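Local structure of dally-like, isoform A (Drosophila melanogaster, 6XTZ) at residues C48-Y51 with N52-T55; A58-S61 with R62-E66. The protein binds Wnt and Hedgehog family proteins as a GPI-anchored cell-surface glypican, shielding the palmitoleate lipid of Wnt so that it can signal at a distance. The protein carries 5 engineered substitutions. One frame throughout, in Å; residues are numbered along the deposited sequence.

Contacts 1 and 2 follow each other on helix 51-110 of the glypican core, with centres about 15 Å apart. Contact 1 starts the helix, coming straight off a disulfide-linked loop; contact 2 lies two to three turns further on, inside the regular helix. Both lie toward the same end of the elongated, largely helical chain, their centres about 43 and 28 Å from the chain centre. The side chain of C48 is about 9 Å from the sugar carried by N9. The o-palmitoleoyl serine pocket uses the same helix much later, at L94, L95, S98 and Q101, so neither contact contributes to it.

Contact 1: residues C48-Y51 with N52-T55; sequences CCTY and NMET
The side chain of M53 runs obliquely over that of T50, bringing M53 CG to 3.2 Å from T50 OG1. The same hydroxyl oxygen accepts the backbone N-H of M53, with M53 N 3.2 Å from T50 OG1 and a nearly straight approach of 163°. T50 can offer it because OG1 stands between its own backbone N and carbonyl carbon (chi1 66°), turned to the first turn of the helix. The return bond is weak: T50 N points at M53 SD over 3.7 Å. This reciprocal pair is a capping box at the start of helix 51-110, with T50 as N-cap and a thioether sulfur where a glutamate carboxylate is the familiar partner. The M53 chain bends about its CG-SD bond (chi3 57°), which carries CE back against the preceding loop. There CE lies 4.2 Å from C49 SG and 3.8 Å from C48 O, and F17 of helix 14-19 touches both C49 and M53. The loop itself is pinned by disulfides from C48 to C10 and from C49 to C239. One residue after the cap, Y51 O is gripped twice by T55, by OG1 at 2.9 Å and by the backbone N at 3.1 Å, the two donors coming from opposite faces of the carbonyl plane. T55 OG1 also approaches CE2 of the Y51 ring obliquely. A water sits over the centre of that ring, 3.6 Å above its plane. It donates to E54 OE1 and weakly to Y51 O. While E54 N bonds back to T50 O in the first helical turn, its extended side chain runs to the loop at R38-C40: OE1 accepts from R38 N, and OE2 from Y39 N and C40 N.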
loop_
_atom_site.group_PDB
_atom_site.type_symbol
_atom_site.label_atom_id
_atom_site.label_comp_id
_atom_site.label_asym_id
_atom_site.label_seq_id
_atom_site.Cartn_x
_atom_site.Cartn_y
_atom_site.Cartn_z
ATOM N N CYS A 48 2.728 -47.130 -5.360
ATOM C CA CYS A 48 3.803 -47.272 -4.388
ATOM C C CYS A 48 3.521 -46.542 -3.083
ATOM O O CYS A 48 4.386 -46.518 -2.202
ATOM C CB CYS A 48 5.125 -46.767 -4.976
ATOM S SG CYS A 48 5.709 -47.690 -6.407
ATOM N N CYS A 49 2.338 -45.955 -2.935
ATOM C CA CYS A 49 1.983 -45.185 -1.754
ATOM C C CYS A 49 0.799 -45.825 -1.045
ATOM O O CYS A 49 -0.107 -46.364 -1.688
ATOM C CB CYS A 49 1.641 -43.738 -2.124
ATOM S SG CYS A 49 3.057 -42.782 -2.686
ATOM N N THR A 50 0.816 -45.761 0.279
ATOM C CA THR A 50 -0.309 -46.179 1.098
ATOM C C THR A 50 -1.144 -44.963 1.481
ATOM O O THR A 50 -0.789 -43.817 1.197
ATOM C CB THR A 50 0.172 -46.913 2.351
ATOM O OG1 THR A 50 0.882 -45.999 3.196
ATOM C CG2 THR A 50 1.096 -48.063 1.973
ATOM N N TYR A 51 -2.274 -45.231 2.137
ATOM C CA TYR A 51 -3.138 -44.149 2.593
ATOM C C TYR A 51 -2.446 -43.294 3.649
ATOM O O TYR A 51 -2.640 -42.073 3.692
ATOM C CB TYR A 51 -4.443 -44.727 3.140
ATOM C CG TYR A 51 -5.503 -43.700 3.468
ATOM C CD1 TYR A 51 -6.450 -43.328 2.523
ATOM C CD2 TYR A 51 -5.575 -43.124 4.730
ATOM C CE1 TYR A 51 -7.430 -42.400 2.821
ATOM C CE2 TYR A 51 -6.551 -42.197 5.037
ATOM C CZ TYR A 51 -7.475 -41.839 4.080
ATOM O OH TYR A 51 -8.447 -40.916 4.386
ATOM N N ASN A 52 -1.635 -43.917 4.509
ATOM C CA ASN A 52 -0.937 -43.155 5.540
ATOM C C ASN A 52 0.214 -42.347 4.956
ATOM O O ASN A 52 0.488 -41.233 5.413
ATOM C CB ASN A 52 -0.433 -44.094 6.633
ATOM C CG ASN A 52 -1.561 -44.759 7.399
ATOM O OD1 ASN A 52 -2.577 -44.129 7.700
ATOM N ND2 ASN A 52 -1.391 -46.038 7.712
ATOM N N MET A 53 0.907 -42.888 3.951
ATOM C CA MET A 53 1.956 -42.119 3.289
ATOM C C MET A 53 1.377 -40.902 2.583
ATOM O O MET A 53 1.961 -39.813 2.620
ATOM C CB MET A 53 2.710 -43.003 2.296
ATOM C CG MET A 53 3.495 -44.130 2.934
ATOM S SD MET A 53 4.144 -45.259 1.693
ATOM C CE MET A 53 5.101 -44.135 0.678
ATOM N N GLU A 54 0.222 -41.069 1.938
ATOM C CA GLU A 54 -0.417 -39.956 1.247
ATOM C C GLU A 54 -0.858 -38.877 2.228
ATOM O O GLU A 54 -0.720 -37.681 1.947
ATOM C CB GLU A 54 -1.606 -40.464 0.436
ATOM C CG GLU A 54 -2.245 -39.417 -0.452
ATOM C CD GLU A 54 -3.520 -39.909 -1.101
ATOM O OE1 GLU A 54 -4.284 -40.643 -0.440
ATOM O OE2 GLU A 54 -3.756 -39.562 -2.276
ATOM N N THR A 55 -1.391 -39.279 3.384
ATOM C CA THR A 55 -1.848 -38.301 4.366
ATOM C C THR A 55 -0.684 -37.495 4.928
ATOM O O THR A 55 -0.789 -36.272 5.085
ATOM C CB THR A 55 -2.612 -39.000 5.492
ATOM O OG1 THR A 55 -3.724 -39.718 4.941
ATOM C CG2 THR A 55 -3.124 -37.984 6.502
HETATM O O HOH W 1 -4.718 -40.054 1.910
#

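Contact 2: residues A58-S61 with R62-E66; sequences AMQS and RQQLE
The side chains of Q60 and Q64, one turn apart, lie side by side and point the same way, their amide planes turned 60° from each other. Q64 NE2 comes 3.6 Å from the aliphatic CG of Q60, so an amide end rests alongside a methylene group. Within segment 62-66, the guanidinium of R62 meets E66 at its edge, in plane, in a long salt bridge of 3.7 Å from R62 NE to E66 OE2; the same oxygen also accepts weakly from L222 N. Placing CG beside its own backbone N (chi1 -74°) lets Q64 run back over the preceding turn, and CG passes 3.2 Å from Q60 O. Q63 repeats this against M59, its CG 3.2 Å from M59 O. Beneath these side chains the backbone keeps the alpha-helical i to i+4 pattern, from R62 N on A58 O through to L65 N on S61 O, with Q64 N 3.0 Å from Q60 O. An alanine in place of Q60 would remove the methylene arm beside Q64 and would probably leave the NE2 end of that amide without its flank, although Q234 NE2 would still hold Q64 OE1. The amide of Q234 serves two residues of this face, since its OE1 is also in a weak hydrogen bond with S61 OG. In the wider fold, on helix 224-234, A58 packs on T231, S61 and L65 on L230, and R62 on T227. Q60 and Q64 also touch loop residues, R20 and D472. L65 also touches I255 and C258 of helix 248-258.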
loop_
_atom_site.group_PDB
_atom_site.type_symbol
_atom_site.label_atom_id
_atom_site.label_comp_id
_atom_site.label_asym_id
_atom_site.label_seq_id
_atom_site.Cartn_x
_atom_site.Cartn_y
_atom_site.Cartn_z
ATOM N N ALA A 58 0.424 -35.138 2.383
ATOM C CA ALA A 58 -0.610 -34.133 2.161
ATOM C C ALA A 58 -0.497 -32.999 3.169
ATOM O O ALA A 58 -0.493 -31.819 2.795
ATOM C CB ALA A 58 -1.997 -34.770 2.227
ATOM N N MET A 59 -0.414 -33.334 4.456
ATOM C CA MET A 59 -0.273 -32.297 5.469
ATOM C C MET A 59 1.080 -31.604 5.370
ATOM O O MET A 59 1.206 -30.439 5.761
ATOM C CB MET A 59 -0.483 -32.894 6.859
ATOM C CG MET A 59 -1.828 -33.588 7.022
ATOM S SD MET A 59 -2.061 -34.352 8.638
ATOM C CE MET A 59 -0.718 -35.536 8.650
ATOM N N GLN A 60 2.093 -32.292 4.839
ATOM C CA GLN A 60 3.394 -31.662 4.642
ATOM C C GLN A 60 3.331 -30.583 3.568
ATOM O O GLN A 60 3.910 -29.503 3.732
ATOM C CB GLN A 60 4.439 -32.717 4.283
ATOM C CG GLN A 60 5.794 -32.147 3.901
ATOM C CD GLN A 60 6.784 -33.220 3.494
ATOM O OE1 GLN A 60 6.687 -34.370 3.927
ATOM N NE2 GLN A 60 7.741 -32.850 2.650
ATOM N N SER A 61 2.631 -30.854 2.462
ATOM C CA SER A 61 2.534 -29.871 1.387
ATOM C C SER A 61 1.738 -28.647 1.817
ATOM O O SER A 61 2.090 -27.516 1.464
ATOM C CB SER A 61 1.900 -30.501 0.148
ATOM O OG SER A 61 2.871 -31.162 -0.639
ATOM N N ARG A 62 0.654 -28.853 2.568
ATOM C CA ARG A 62 -0.150 -27.724 3.018
ATOM C C ARG A 62 0.624 -26.854 4.001
ATOM O O ARG A 62 0.504 -25.623 3.975
ATOM C CB ARG A 62 -1.454 -28.222 3.640
ATOM C CG ARG A 62 -2.367 -27.107 4.119
ATOM C CD ARG A 62 -3.714 -27.632 4.583
ATOM N NE ARG A 62 -4.559 -26.553 5.089
ATOM C CZ ARG A 62 -5.813 -26.712 5.496
ATOM N NH1 ARG A 62 -6.378 -27.910 5.458
ATOM N NH2 ARG A 62 -6.503 -25.672 5.943
ATOM N N GLN A 63 1.438 -27.471 4.862
ATOM C CA GLN A 63 2.223 -26.693 5.815
ATOM C C GLN A 63 3.383 -25.972 5.138
ATOM O O GLN A 63 3.762 -24.879 5.571
ATOM C CB GLN A 63 2.740 -27.593 6.936
ATOM C CG GLN A 63 1.652 -28.096 7.869
ATOM C CD GLN A 63 2.188 -29.013 8.952
ATOM O OE1 GLN A 63 3.399 -29.186 9.094
ATOM N NE2 GLN A 63 1.284 -29.607 9.723
ATOM N N GLN A 64 3.958 -26.561 4.086
ATOM C CA GLN A 64 5.045 -25.892 3.379
ATOM C C GLN A 64 4.542 -24.675 2.613
ATOM O O GLN A 64 5.205 -23.632 2.591
ATOM C CB GLN A 64 5.747 -26.868 2.435
ATOM C CG GLN A 64 6.629 -27.889 3.141
ATOM C CD GLN A 64 7.314 -28.838 2.173
ATOM O OE1 GLN A 64 7.069 -28.798 0.967
ATOM N NE2 GLN A 64 8.177 -29.698 2.700
ATOM N N LEU A 65 3.373 -24.787 1.978
ATOM C CA LEU A 65 2.821 -23.644 1.257
ATOM C C LEU A 65 2.380 -22.551 2.221
ATOM O O LEU A 65 2.647 -21.366 1.989
ATOM C CB LEU A 65 1.656 -24.085 0.370
ATOM C CG LEU A 65 0.948 -22.967 -0.404
ATOM C CD1 LEU A 65 1.947 -22.136 -1.195
ATOM C CD2 LEU A 65 -0.124 -23.532 -1.327
ATOM N N GLU A 66 1.708 -22.928 3.310
ATOM C CA GLU A 66 1.277 -21.933 4.286
ATOM C C GLU A 66 2.469 -21.285 4.980
ATOM O O GLU A 66 2.435 -20.091 5.297
ATOM C CB GLU A 66 0.334 -22.567 5.307
ATOM C CG GLU A 66 -1.087 -22.734 4.791
ATOM C CD GLU A 66 -2.012 -23.393 5.798
ATOM O OE1 GLU A 66 -1.521 -24.172 6.644
ATOM O OE2 GLU A 66 -3.233 -23.128 5.740
#